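PDB 3U24: putative Lipoprotein from Shewanella oneidensis, which is of unknown function but binds zinc and calcium ions and belongs to a family grouped with zinc metallopeptidases, consistent with a peptidase-like role. Local coordinates for residues Gln248-Ala251 with Gln255-Met258; Val340-Lys345 with His414-Val419; Gly367-Leu372 with Lys429-Asn434; Met448-Gly453 with Pro459-Met464; Thr476-Ser481 with Ala494-Glu499. All blocks are in the same frame, centred on the assembly; numbering follows the deposited sequence. Where two conformers were deposited one is given.

Contact 1: residues Gln248-Ala251 with Gln255-Met258; sequences QKFA and QAGM
F250, in the last turn or so of helix 243-254, meets A256 and M258 in the loop that follows. The touching is mainly apolar: CE2 of F250 lies 3.9 Å from CB of A256, which approaches the ring obliquely. With CG anti to the backbone N (chi1 -179°), the end of the ring is carried to the loop, though CB itself does not point there. At the rim the carbonyl O of M258, a selenomethionine, lies in plane 3.4 Å from F250 CE2. A260 and L263 of helix 260-289, with T522, also touch the ring. Cutting F250 back to an alanine is likely to leave the A256 methyl without its aromatic partner and open a gap beside the loop.

Backbone polar groups supply the second kind of link. Q255 N gives a weak, bent bond (126°) to A251 O, 3.1 Å away, and CG of Q255 passes 3.4 Å from the same oxygen. A water donates to A256 O at 2.9 Å and, weakly, to A251 O. With Q255 at positive phi (57°), this is a helix C-terminus ended by a residue in the left-handed helical region, turning the chain toward helix 260-289.

Contact 2: residues Val340-Lys345 with His414-Val419; sequences VTLDPK and HYTQLV. With ZN (zinc ion), chain F.
An HE-x4-H sequence (H408, E409, H414) leads a zinc site into helix 414-423, and T416, two residues beyond H414, is what V340 and L342 touch. The sequence is reminiscent of the HExxH motif of zincins, consistent with membership of the Peptidase_MA clan. H414 NE2 binds the zinc ion at 2.1 Å, H408 and E439 are the other protein ligands, and a water lying in the plane of the H414 ring is also 2.1 Å from the metal. The rings of H414 and H408 meet with their planes at about 90°.

On another side of the same helix, the loop before strand 349-352 makes the contact. L342 CD2 touches both branches of the threonine, lying 3.9 Å from T416 CG2 and equally 3.9 Å from T416 OG1, the two side chains crossing at about a right angle. V340 CG1 meets T416 CG2 alone, in a looser approach at 4.3 Å. The threonine has CG2 anti to the backbone N (the OG1 torsion is -55°), and its OG1 also hydrogen-bonds A410 O, within the zinc-binding sequence. I331 and V334 of helix 319-337 also touch L342.

No hydrogen bond passes between 340-345 and 414-419. What joins them is therefore methyl packing against a threonine that is buried, and the one polar atom in that packing, the T416 hydroxyl, is satisfied within its own part of the chain by A410 O.

Contact 3: residues Gly367-Leu372 with Lys429-Asn434; sequences GPYDKL and KSLFGN
P368 and L431 carry this contact: CG of the proline ring stands 3.7 Å from CD2 of the leucine. Beside it P368 CB rests 3.8 Å from S430 CB, so that CB and CG of the proline meet two consecutive helix residues. Y369 joins from the flank, its CE2 4.4 Å from L431 CD2, approaching obliquely. The leucine CG is anti to its carbonyl carbon (chi1 -61°), which lets the CD2 methyl meet both the proline and the tyrosine. All of this is apolar, and no hydrogen bond crosses between the segments.

The fold behind it is a β-hairpin loop set against a short helix. Residues 367-372 belong to the connection between the antiparallel strands 362-364 and 376-379, and a type I turn from G367 to D370, closed by D370 N to G367 O at 3.1 Å, presents P368 and Y369 at its two central corners.

Further out, S430 OG hydrogen-bonds S426 O one turn back in the chain, leaving CB to face the proline. L431 CB lies over the centre of one face of the F432 ring, 3.7 Å above its plane. Y369 OH is paired with W37 NE1 of helix 25-39, and I33 of that helix touches the tyrosine too; the Y369 side chain lies about 7 Å from that of H50, a zinc ligand. At the far end N434 OD1 accepts from M437 N, making N434 the N-cap of helix 435-451.

Contact 4: residues Met448-Gly453 with Pro459-Met464; sequences MMLEEG and PEMWLM
L450 and W462 form the heart of an apolar helix-to-helix contact, where the end of helix 435-451 meets the start of helix 459-485 across a short loop. L450 CD1 sits over the indole face in a CH-π contact, 4.1 Å from the centroid of the five-membered ring and only 10° off its normal. W462 CG is anti to the carbonyl carbon (chi1 -80°), which brings the indole against L450. L450 CB is 3.6 Å from W462 CZ2, the two side chains sliding past each other in opposite directions. L450 CD2 turns to M461, a selenomethionine, and meets its CG at 3.5 Å.

The motif is a helix-loop-helix whose first helix ends in a Schellman motif at G453, with positive phi and two bonds back into the last turn; G453 N meets L450 O at 2.9 Å. That oxygen also accepts from a water, 2.7 Å away, which in turn accepts from W462 NE1 at 3.1 Å and lies in the indole plane. A leucine in place of W462 would probably lose the face that receives L450 CD1 and leave this water without its indole donor. The E451 carboxylate hydrogen-bonds Y532 and forms a salt bridge with R535.

Contact 5: residues Thr476-Ser481 with Ala494-Glu499; sequences TILDYS and ALMMDE. With CA (calcium ion), chain T.
I477 O is gripped by two donors from one residue: S481 OG at 2.6 Å and S481 N at 2.8 Å, arriving from opposite faces of the carbonyl plane, with OG tilted 29° from it. This holds the serine hydroxyl against its own helix, a turn of helix 459-485 that runs antiparallel to helix 489-499. The two short segments of this helical hairpin meet at 160°, their axes 10.7 Å apart.

Between them L495 does most of the touching. Its CG is anti to the backbone N (chi1 -179°), which extends its methyls to two neighbours: CD2 comes within 3.9 Å of I477 CG2 and 3.8 Å of L478 CB, and CD1 also reaches I477 CG2. The selenium of M496 adds a looser approach to L478 CB, and M496 packs as well on A507 of helix 504-516. Apolar contact is thus the whole of the join, the hydrogen bonds staying within each helix.

Farther round helix 489-499, D498 binds a calcium ion together with three waters; its OD1 lies 2.3 Å from the metal, whereas OD2 stays at 3.2 Å, making the carboxylate a one-oxygen ligand.

How the contacts relate
All five contacts belong to the DUF885 part of a mostly helical chain. Contact 1 comes first in sequence and closes before the others open. Contacts 2 and 3 alternate their segments along the chain, as helices 414-423 and 427-432 follow each other, and their centres are about 18 Å apart. Contact 3 touches contact 1 through Q255 and N434. Helix 435-451 runs on from N434 to contact 4, carrying the zinc ligand E439 on the way. Contacts 4 and 5 share helix 459-485, with centres about 24 Å apart, while contacts 3 and 5 lie on opposite sides of the chain's centre. Successive helices thus carry the chain from the H408/H414/E439 zinc site through contact 4 to contact 5.

Contact 1: residues Gln248-Ala251 with Gln255-Met258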
# COMPACT_ATOMS: atom_id res chain seq x y z
N GLN A 248 -5.07 13.51 -12.32
CA GLN A 248 -3.86 13.07 -13.00
C GLN A 248 -3.18 12.03 -12.11
O GLN A 248 -2.76 10.97 -12.61
CB GLN A 248 -2.90 14.25 -13.37
CG GLN A 248 -3.41 15.19 -14.46
CD GLN A 248 -2.69 16.59 -14.63
OE1 GLN A 248 -2.00 17.10 -13.73
NE2 GLN A 248 -2.91 17.21 -15.79
N LYS A 249 -3.08 12.28 -10.79
CA LYS A 249 -2.42 11.32 -9.90
C LYS A 249 -3.16 9.98 -9.87
O LYS A 249 -2.54 8.92 -9.85
CB LYS A 249 -2.27 11.87 -8.48
CG LYS A 249 -1.39 11.02 -7.54
CD LYS A 249 -1.04 11.81 -6.27
CE LYS A 249 0.10 11.22 -5.43
NZ LYS A 249 -0.20 9.88 -4.91
N PHE A 250 -4.47 10.06 -9.82
CA PHE A 250 -5.35 8.91 -9.83
C PHE A 250 -5.10 8.13 -11.10
O PHE A 250 -4.89 6.94 -11.02
CB PHE A 250 -6.80 9.35 -9.68
CG PHE A 250 -7.81 8.24 -9.66
CD1 PHE A 250 -8.11 7.59 -8.49
CD2 PHE A 250 -8.50 7.88 -10.82
CE1 PHE A 250 -9.07 6.57 -8.48
CE2 PHE A 250 -9.45 6.87 -10.81
CZ PHE A 250 -9.71 6.19 -9.64
N ALA A 251 -5.02 8.78 -12.26
CA ALA A 251 -4.74 8.03 -13.51
C ALA A 251 -3.38 7.33 -13.46
O ALA A 251 -3.31 6.16 -13.82
CB ALA A 251 -4.86 8.91 -14.74
N GLN A 255 -4.52 3.67 -12.45
CA GLN A 255 -4.69 3.23 -13.81
C GLN A 255 -6.03 2.56 -14.00
O GLN A 255 -6.16 1.57 -14.70
CB GLN A 255 -3.53 2.33 -14.27
CG GLN A 255 -2.18 3.00 -14.29
CD GLN A 255 -1.10 2.13 -14.91
OE1 GLN A 255 -0.28 1.53 -14.18
NE2 GLN A 255 -1.06 2.08 -16.21
N ALA A 256 -7.03 3.14 -13.38
CA ALA A 256 -8.41 2.69 -13.50
C ALA A 256 -8.93 3.04 -14.89
O ALA A 256 -8.41 3.95 -15.59
CB ALA A 256 -9.29 3.38 -12.47
N GLY A 257 -9.99 2.33 -15.22
CA GLY A 257 -10.76 2.55 -16.42
C GLY A 257 -11.88 3.53 -16.21
O GLY A 257 -12.86 3.48 -16.93
N MSE A 258 -11.75 4.42 -15.24
CA MSE A 258 -12.71 5.52 -15.04
C MSE A 258 -11.97 6.69 -14.35
O MSE A 258 -10.80 6.52 -13.92
CB MSE A 258 -13.88 5.04 -14.20
CG MSE A 258 -13.51 4.72 -12.76
SE MSE A 258 -14.97 3.91 -11.67
CE MSE A 258 -14.57 1.98 -11.77
O HOH W 1 -6.18 5.81 -15.72

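Contact 2: residues Val340-Lys345 with His414-Val419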
# COMPACT_ATOMS: atom_id res chain seq x y z
N VAL A 340 -11.62 -21.76 -7.32
CA VAL A 340 -10.32 -21.55 -7.97
C VAL A 340 -9.43 -22.74 -7.62
O VAL A 340 -9.50 -23.24 -6.53
CB VAL A 340 -9.68 -20.21 -7.50
CG1 VAL A 340 -9.18 -20.34 -6.08
CG2 VAL A 340 -8.57 -19.78 -8.42
N THR A 341 -8.60 -23.22 -8.54
CA THR A 341 -7.69 -24.32 -8.23
C THR A 341 -6.65 -23.85 -7.21
O THR A 341 -5.96 -22.86 -7.43
CB THR A 341 -6.94 -24.82 -9.48
OG1 THR A 341 -7.89 -25.19 -10.49
CG2 THR A 341 -6.00 -26.06 -9.16
N LEU A 342 -6.53 -24.58 -6.12
CA LEU A 342 -5.45 -24.39 -5.15
C LEU A 342 -4.48 -25.57 -5.20
O LEU A 342 -4.90 -26.67 -5.40
CB LEU A 342 -6.05 -24.30 -3.75
CG LEU A 342 -7.04 -23.18 -3.53
CD1 LEU A 342 -7.71 -23.36 -2.17
CD2 LEU A 342 -6.32 -21.83 -3.67
N ASP A 343 -3.18 -25.34 -5.01
CA ASP A 343 -2.18 -26.43 -5.02
C ASP A 343 -1.88 -26.91 -3.59
O ASP A 343 -1.22 -26.19 -2.85
CB ASP A 343 -0.89 -25.94 -5.70
CG ASP A 343 0.18 -27.03 -5.78
OD1 ASP A 343 0.49 -27.49 -6.91
OD2 ASP A 343 0.71 -27.44 -4.72
N PRO A 344 -2.33 -28.13 -3.20
CA PRO A 344 -2.12 -28.60 -1.80
C PRO A 344 -0.65 -28.64 -1.29
O PRO A 344 -0.43 -28.63 -0.07
CB PRO A 344 -2.73 -30.01 -1.80
CG PRO A 344 -3.65 -30.05 -2.97
CD PRO A 344 -3.05 -29.14 -4.00
N LYS A 345 0.33 -28.69 -2.21
CA LYS A 345 1.76 -28.74 -1.86
C LYS A 345 2.45 -27.35 -1.83
O LYS A 345 3.68 -27.26 -1.79
CB LYS A 345 2.51 -29.71 -2.78
CG LYS A 345 2.19 -31.18 -2.49
CD LYS A 345 2.87 -32.12 -3.48
CE LYS A 345 4.35 -32.32 -3.18
NZ LYS A 345 4.58 -33.49 -2.29
N HIS A 414 -5.02 -12.51 -0.95
CA HIS A 414 -3.62 -12.16 -1.31
C HIS A 414 -2.73 -13.31 -1.57
O HIS A 414 -1.98 -13.27 -2.54
CB HIS A 414 -2.97 -11.27 -0.28
CG HIS A 414 -3.48 -9.89 -0.28
ND1 HIS A 414 -3.73 -9.21 -1.42
CD2 HIS A 414 -3.80 -9.04 0.75
CE1 HIS A 414 -4.20 -8.00 -1.11
NE2 HIS A 414 -4.18 -7.89 0.23
N TYR A 415 -2.74 -14.34 -0.74
CA TYR A 415 -1.74 -15.42 -0.92
C TYR A 415 -2.02 -16.17 -2.23
O TYR A 415 -1.08 -16.43 -3.01
CB TYR A 415 -1.69 -16.39 0.27
CG TYR A 415 -0.80 -17.60 0.05
CD1 TYR A 415 0.55 -17.48 0.01
CD2 TYR A 415 -1.35 -18.88 -0.12
CE1 TYR A 415 1.37 -18.56 -0.20
CE2 TYR A 415 -0.53 -19.98 -0.32
CZ TYR A 415 0.84 -19.80 -0.37
OH TYR A 415 1.73 -20.89 -0.55
N THR A 416 -3.28 -16.46 -2.48
CA THR A 416 -3.66 -17.13 -3.69
C THR A 416 -3.29 -16.35 -4.93
O THR A 416 -2.73 -16.91 -5.88
CB THR A 416 -5.15 -17.43 -3.70
OG1 THR A 416 -5.43 -18.18 -2.52
CG2 THR A 416 -5.55 -18.26 -4.92
N GLN A 417 -3.58 -15.06 -4.92
CA GLN A 417 -3.23 -14.21 -6.04
C GLN A 417 -1.71 -14.15 -6.25
O GLN A 417 -1.25 -14.08 -7.39
CB GLN A 417 -3.81 -12.80 -5.84
CG GLN A 417 -3.65 -11.87 -7.05
CD GLN A 417 -2.42 -10.95 -7.01
OE1 GLN A 417 -1.72 -10.77 -8.03
NE2 GLN A 417 -2.17 -10.34 -5.87
N LEU A 418 -0.94 -14.15 -5.15
CA LEU A 418 0.53 -14.16 -5.28
C LEU A 418 1.02 -15.45 -5.92
O LEU A 418 1.88 -15.42 -6.77
CB LEU A 418 1.20 -13.99 -3.91
CG LEU A 418 2.72 -14.23 -3.76
CD1 LEU A 418 3.54 -13.15 -4.47
CD2 LEU A 418 3.09 -14.26 -2.27
N VAL A 419 0.52 -16.59 -5.49
CA VAL A 419 0.87 -17.86 -6.12
C VAL A 419 0.55 -17.83 -7.62
O VAL A 419 1.39 -18.18 -8.45
CB VAL A 419 0.18 -19.07 -5.46
CG1 VAL A 419 0.45 -20.35 -6.28
CG2 VAL A 419 0.67 -19.22 -4.03
ZN ZN F . -5.16 -6.32 1.31
O HOH W 2 -4.12 -6.19 3.17

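Contact 3: residues Gly367-Leu372 with Lys429-Asn434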
# COMPACT_ATOMS: atom_id res chain seq x y z
N GLY A 367 11.03 -10.33 -2.27
CA GLY A 367 11.13 -9.46 -3.43
C GLY A 367 11.73 -10.17 -4.64
O GLY A 367 12.20 -11.29 -4.54
N PRO A 368 11.71 -9.51 -5.80
CA PRO A 368 12.20 -10.03 -7.07
C PRO A 368 13.68 -10.39 -7.08
O PRO A 368 14.08 -11.25 -7.86
CB PRO A 368 11.96 -8.88 -8.04
CG PRO A 368 11.90 -7.65 -7.18
CD PRO A 368 11.23 -8.11 -5.92
N TYR A 369 14.50 -9.76 -6.24
CA TYR A 369 15.92 -10.13 -6.20
C TYR A 369 16.26 -11.12 -5.08
O TYR A 369 17.41 -11.54 -4.95
CB TYR A 369 16.80 -8.89 -6.12
CG TYR A 369 16.71 -8.00 -7.33
CD1 TYR A 369 17.40 -8.30 -8.48
CD2 TYR A 369 15.92 -6.85 -7.33
CE1 TYR A 369 17.33 -7.48 -9.59
CE2 TYR A 369 15.86 -6.02 -8.45
CZ TYR A 369 16.57 -6.34 -9.57
OH TYR A 369 16.53 -5.55 -10.71
N ASP A 370 15.27 -11.52 -4.29
CA ASP A 370 15.48 -12.46 -3.20
C ASP A 370 15.00 -13.84 -3.63
O ASP A 370 13.83 -14.17 -3.54
CB ASP A 370 14.74 -11.96 -1.95
CG ASP A 370 15.07 -12.79 -0.68
OD1 ASP A 370 15.92 -13.73 -0.72
OD2 ASP A 370 14.47 -12.46 0.38
N LYS A 371 15.94 -14.66 -4.09
CA LYS A 371 15.64 -16.01 -4.60
C LYS A 371 15.49 -17.05 -3.46
O LYS A 371 14.76 -18.04 -3.59
CB LYS A 371 16.75 -16.45 -5.58
CG LYS A 371 16.98 -15.54 -6.80
CD LYS A 371 15.76 -15.44 -7.71
CE LYS A 371 14.89 -14.22 -7.39
NZ LYS A 371 13.45 -14.43 -7.72
N LEU A 372 16.18 -16.80 -2.35
CA LEU A 372 16.10 -17.64 -1.16
C LEU A 372 14.71 -17.59 -0.53
O LEU A 372 13.96 -18.58 -0.57
CB LEU A 372 17.13 -17.18 -0.08
CG LEU A 372 18.64 -17.17 -0.37
CD1 LEU A 372 19.37 -16.26 0.61
CD2 LEU A 372 19.21 -18.58 -0.34
N LYS A 429 6.78 -6.32 -13.62
CA LYS A 429 5.57 -6.46 -12.82
C LYS A 429 5.89 -6.59 -11.36
O LYS A 429 5.14 -6.09 -10.53
CB LYS A 429 4.74 -7.68 -13.22
CG LYS A 429 4.18 -7.63 -14.62
CD LYS A 429 3.06 -8.66 -14.81
CE LYS A 429 3.57 -10.09 -14.71
NZ LYS A 429 2.76 -10.94 -15.61
N SER A 430 6.98 -7.27 -11.02
CA SER A 430 7.35 -7.43 -9.62
C SER A 430 7.72 -6.07 -9.02
O SER A 430 7.29 -5.77 -7.95
CB SER A 430 8.50 -8.43 -9.45
OG SER A 430 8.06 -9.72 -9.81
N LEU A 431 8.43 -5.22 -9.76
CA LEU A 431 8.81 -3.91 -9.28
C LEU A 431 7.71 -2.87 -9.36
O LEU A 431 7.60 -2.02 -8.48
CB LEU A 431 10.02 -3.41 -10.06
CG LEU A 431 11.30 -4.24 -9.99
CD1 LEU A 431 12.35 -3.75 -11.00
CD2 LEU A 431 11.86 -4.23 -8.58
N PHE A 432 6.90 -2.88 -10.41
CA PHE A 432 6.02 -1.75 -10.67
C PHE A 432 4.61 -2.14 -10.89
O PHE A 432 3.90 -1.45 -11.60
CB PHE A 432 6.47 -0.97 -11.89
CG PHE A 432 7.89 -0.59 -11.84
CD1 PHE A 432 8.35 0.22 -10.84
CD2 PHE A 432 8.76 -1.05 -12.77
CE1 PHE A 432 9.68 0.56 -10.77
CE2 PHE A 432 10.10 -0.72 -12.72
CZ PHE A 432 10.57 0.06 -11.69
N GLY A 433 4.18 -3.20 -10.22
CA GLY A 433 2.83 -3.73 -10.39
C GLY A 433 1.77 -2.87 -9.75
O GLY A 433 2.08 -1.98 -9.01
N ASN A 434 0.51 -3.17 -10.03
CA ASN A 434 -0.59 -2.27 -9.69
C ASN A 434 -1.21 -2.65 -8.38
O ASN A 434 -1.77 -3.71 -8.25
CB ASN A 434 -1.62 -2.33 -10.83
CG ASN A 434 -2.75 -1.37 -10.66
OD1 ASN A 434 -3.84 -1.77 -10.24
ND2 ASN A 434 -2.53 -0.12 -11.00

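Contact 4: residues Met448-Gly453 with Pro459-Met464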
# COMPACT_ATOMS: atom_id res chain seq x y z
N MSE A 448 -17.34 -12.29 -3.15
CA MSE A 448 -17.53 -13.51 -3.94
C MSE A 448 -17.70 -14.72 -3.02
O MSE A 448 -18.61 -15.49 -3.22
CB MSE A 448 -16.35 -13.71 -4.90
CG MSE A 448 -16.44 -14.91 -5.80
SE MSE A 448 -15.67 -16.45 -4.88
CE MSE A 448 -13.77 -15.89 -4.88
N MSE A 449 -16.85 -14.89 -2.01
CA MSE A 449 -17.01 -16.05 -1.08
C MSE A 449 -18.38 -16.09 -0.38
O MSE A 449 -18.97 -17.15 -0.28
CB MSE A 449 -15.93 -16.07 -0.00
CG MSE A 449 -14.57 -16.33 -0.55
SE MSE A 449 -14.29 -18.23 -0.93
CE MSE A 449 -13.67 -18.76 0.90
N LEU A 450 -18.85 -14.94 0.11
CA LEU A 450 -20.15 -14.88 0.73
C LEU A 450 -21.24 -15.15 -0.28
O LEU A 450 -22.18 -15.91 0.00
CB LEU A 450 -20.40 -13.54 1.43
CG LEU A 450 -19.61 -13.15 2.68
CD1 LEU A 450 -20.19 -11.86 3.28
CD2 LEU A 450 -19.69 -14.22 3.70
N GLU A 451 -21.13 -14.54 -1.46
CA GLU A 451 -22.14 -14.79 -2.52
C GLU A 451 -22.23 -16.27 -2.86
O GLU A 451 -23.33 -16.76 -3.17
CB GLU A 451 -21.86 -14.01 -3.80
CG GLU A 451 -22.05 -12.49 -3.69
CD GLU A 451 -21.77 -11.74 -4.99
OE1 GLU A 451 -21.18 -12.34 -5.94
OE2 GLU A 451 -22.16 -10.55 -5.07
N GLU A 452 -21.10 -16.98 -2.80
CA GLU A 452 -21.05 -18.41 -3.15
C GLU A 452 -21.44 -19.30 -1.98
O GLU A 452 -21.39 -20.53 -2.07
CB GLU A 452 -19.64 -18.84 -3.63
CG GLU A 452 -19.23 -18.31 -4.98
CD GLU A 452 -20.25 -18.59 -6.06
OE1 GLU A 452 -20.57 -19.79 -6.29
OE2 GLU A 452 -20.74 -17.60 -6.69
N GLY A 453 -21.81 -18.68 -0.85
CA GLY A 453 -22.38 -19.43 0.24
C GLY A 453 -21.50 -19.58 1.45
O GLY A 453 -21.86 -20.35 2.34
N PRO A 459 -27.17 -14.04 8.61
CA PRO A 459 -27.34 -12.58 8.62
C PRO A 459 -26.25 -11.85 9.38
O PRO A 459 -25.82 -10.80 8.95
CB PRO A 459 -28.70 -12.40 9.26
CG PRO A 459 -29.44 -13.65 8.93
CD PRO A 459 -28.41 -14.72 9.05
N GLU A 460 -25.79 -12.42 10.49
CA GLU A 460 -24.71 -11.81 11.31
C GLU A 460 -23.43 -11.60 10.48
O GLU A 460 -22.78 -10.57 10.55
CB GLU A 460 -24.38 -12.70 12.54
CG GLU A 460 -25.42 -12.70 13.69
CD GLU A 460 -26.61 -13.65 13.50
OE1 GLU A 460 -26.79 -14.24 12.39
OE2 GLU A 460 -27.36 -13.82 14.48
N MSE A 461 -23.09 -12.61 9.69
CA MSE A 461 -21.90 -12.60 8.85
C MSE A 461 -22.07 -11.50 7.82
O MSE A 461 -21.18 -10.68 7.65
CB MSE A 461 -21.73 -13.97 8.17
CG MSE A 461 -20.66 -14.00 7.06
SE MSE A 461 -18.88 -13.67 7.80
CE MSE A 461 -18.56 -15.55 8.19
N TRP A 462 -23.20 -11.45 7.15
CA TRP A 462 -23.43 -10.38 6.17
C TRP A 462 -23.37 -8.99 6.77
O TRP A 462 -22.78 -8.07 6.18
CB TRP A 462 -24.72 -10.60 5.39
CG TRP A 462 -24.48 -11.62 4.30
CD1 TRP A 462 -24.31 -12.99 4.44
CD2 TRP A 462 -24.31 -11.37 2.88
NE1 TRP A 462 -24.05 -13.57 3.24
CE2 TRP A 462 -24.05 -12.65 2.26
CE3 TRP A 462 -24.36 -10.24 2.08
CZ2 TRP A 462 -23.85 -12.79 0.90
CZ3 TRP A 462 -24.14 -10.38 0.71
CH2 TRP A 462 -23.90 -11.62 0.14
N LEU A 463 -23.94 -8.83 7.95
CA LEU A 463 -23.94 -7.53 8.59
C LEU A 463 -22.51 -7.06 8.85
O LEU A 463 -22.18 -5.90 8.58
CB LEU A 463 -24.74 -7.59 9.90
CG LEU A 463 -24.84 -6.32 10.74
CD1 LEU A 463 -25.47 -5.20 9.92
CD2 LEU A 463 -25.63 -6.60 12.02
N MSE A 464 -21.67 -7.97 9.36
CA MSE A 464 -20.31 -7.68 9.69
C MSE A 464 -19.49 -7.43 8.43
O MSE A 464 -18.69 -6.51 8.41
CB MSE A 464 -19.67 -8.80 10.52
CG MSE A 464 -20.20 -8.94 11.94
SE MSE A 464 -20.05 -7.28 13.09
CE MSE A 464 -18.36 -6.65 12.57
O HOH W 3 -23.05 -16.42 2.48

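Contact 5: residues Thr476-Ser481 with Ala494-Glu499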
# COMPACT_ATOMS: atom_id res chain seq x y z
N THR A 476 -12.66 5.97 -0.06
CA THR A 476 -12.72 6.66 -1.33
C THR A 476 -13.43 7.99 -1.19
O THR A 476 -12.94 9.01 -1.66
CB THR A 476 -13.41 5.77 -2.42
OG1 THR A 476 -12.53 4.71 -2.73
CG2 THR A 476 -13.71 6.52 -3.71
N ILE A 477 -14.58 7.98 -0.55
CA ILE A 477 -15.32 9.23 -0.27
C ILE A 477 -14.43 10.25 0.46
O ILE A 477 -14.36 11.44 0.10
CB ILE A 477 -16.60 8.93 0.52
CG1 ILE A 477 -17.50 8.05 -0.34
CG2 ILE A 477 -17.36 10.20 0.90
CD1 ILE A 477 -18.77 7.63 0.34
N LEU A 478 -13.73 9.79 1.47
CA LEU A 478 -12.91 10.62 2.30
C LEU A 478 -11.76 11.21 1.51
O LEU A 478 -11.52 12.45 1.51
CB LEU A 478 -12.37 9.80 3.47
CG LEU A 478 -11.33 10.47 4.38
CD1 LEU A 478 -12.05 11.22 5.47
CD2 LEU A 478 -10.39 9.47 5.07
N ASP A 479 -11.03 10.34 0.81
CA ASP A 479 -9.82 10.81 0.14
C ASP A 479 -10.17 11.86 -0.93
O ASP A 479 -9.54 12.93 -1.01
CB ASP A 479 -9.01 9.68 -0.46
CG ASP A 479 -7.61 10.13 -0.90
OD1 ASP A 479 -6.73 10.35 -0.01
OD2 ASP A 479 -7.38 10.22 -2.13
N TYR A 480 -11.21 11.57 -1.69
CA TYR A 480 -11.67 12.43 -2.76
C TYR A 480 -12.23 13.72 -2.21
O TYR A 480 -11.87 14.80 -2.67
CB TYR A 480 -12.73 11.69 -3.61
CG TYR A 480 -13.21 12.46 -4.82
CD1 TYR A 480 -12.49 12.42 -6.02
CD2 TYR A 480 -14.34 13.25 -4.77
CE1 TYR A 480 -12.92 13.15 -7.15
CE2 TYR A 480 -14.77 13.98 -5.88
CZ TYR A 480 -14.07 13.92 -7.08
OH TYR A 480 -14.52 14.65 -8.19
N SER A 481 -13.11 13.61 -1.22
CA SER A 481 -13.77 14.81 -0.69
C SER A 481 -12.78 15.78 -0.05
O SER A 481 -12.94 16.97 -0.19
CB SER A 481 -14.91 14.46 0.24
OG SER A 481 -15.81 13.58 -0.44
N ALA A 494 -17.02 12.48 11.14
CA ALA A 494 -18.44 12.09 11.17
C ALA A 494 -18.71 11.06 10.06
O ALA A 494 -19.42 10.11 10.29
CB ALA A 494 -19.37 13.33 11.07
N LEU A 495 -18.09 11.20 8.88
CA LEU A 495 -18.16 10.14 7.86
C LEU A 495 -17.68 8.77 8.41
O LEU A 495 -18.37 7.75 8.35
CB LEU A 495 -17.31 10.51 6.65
CG LEU A 495 -17.24 9.57 5.42
CD1 LEU A 495 -18.54 9.68 4.60
CD2 LEU A 495 -16.00 9.90 4.55
N MSE A 496 -16.47 8.77 8.96
CA MSE A 496 -15.87 7.51 9.34
C MSE A 496 -16.64 6.91 10.52
O MSE A 496 -16.82 5.71 10.60
CB MSE A 496 -14.37 7.66 9.64
CG MSE A 496 -13.40 8.00 8.46
SE MSE A 496 -13.75 7.22 6.66
CE MSE A 496 -13.28 5.37 7.02
N MSE A 497 -17.15 7.73 11.43
CA MSE A 497 -17.78 7.18 12.64
C MSE A 497 -19.27 6.94 12.44
O MSE A 497 -19.77 5.91 12.84
CB MSE A 497 -17.57 8.12 13.82
CG MSE A 497 -16.12 8.27 14.25
SE MSE A 497 -15.93 9.25 16.00
CE MSE A 497 -17.32 8.33 17.01
N ASP A 498 -19.97 7.88 11.81
CA ASP A 498 -21.43 7.80 11.70
C ASP A 498 -21.91 7.01 10.47
O ASP A 498 -22.96 6.37 10.52
CB ASP A 498 -22.05 9.20 11.65
CG ASP A 498 -21.73 10.01 12.91
OD1 ASP A 498 -21.39 9.45 13.97
OD2 ASP A 498 -21.85 11.25 12.83
N GLU A 499 -21.15 7.06 9.37
CA GLU A 499 -21.53 6.37 8.13
C GLU A 499 -20.87 5.00 8.05
O GLU A 499 -21.51 4.07 7.61
CB GLU A 499 -21.20 7.20 6.87
CG GLU A 499 -21.83 8.60 6.83
CD GLU A 499 -23.36 8.60 6.88
OE1 GLU A 499 -24.00 7.77 6.19
OE2 GLU A 499 -23.95 9.43 7.61
CA CA T . -20.88 10.79 15.80
O HOH W 4 -22.12 12.70 14.78
O HOH W 5 -23.07 10.63 16.19
O HOH W 6 -19.02 12.46 15.08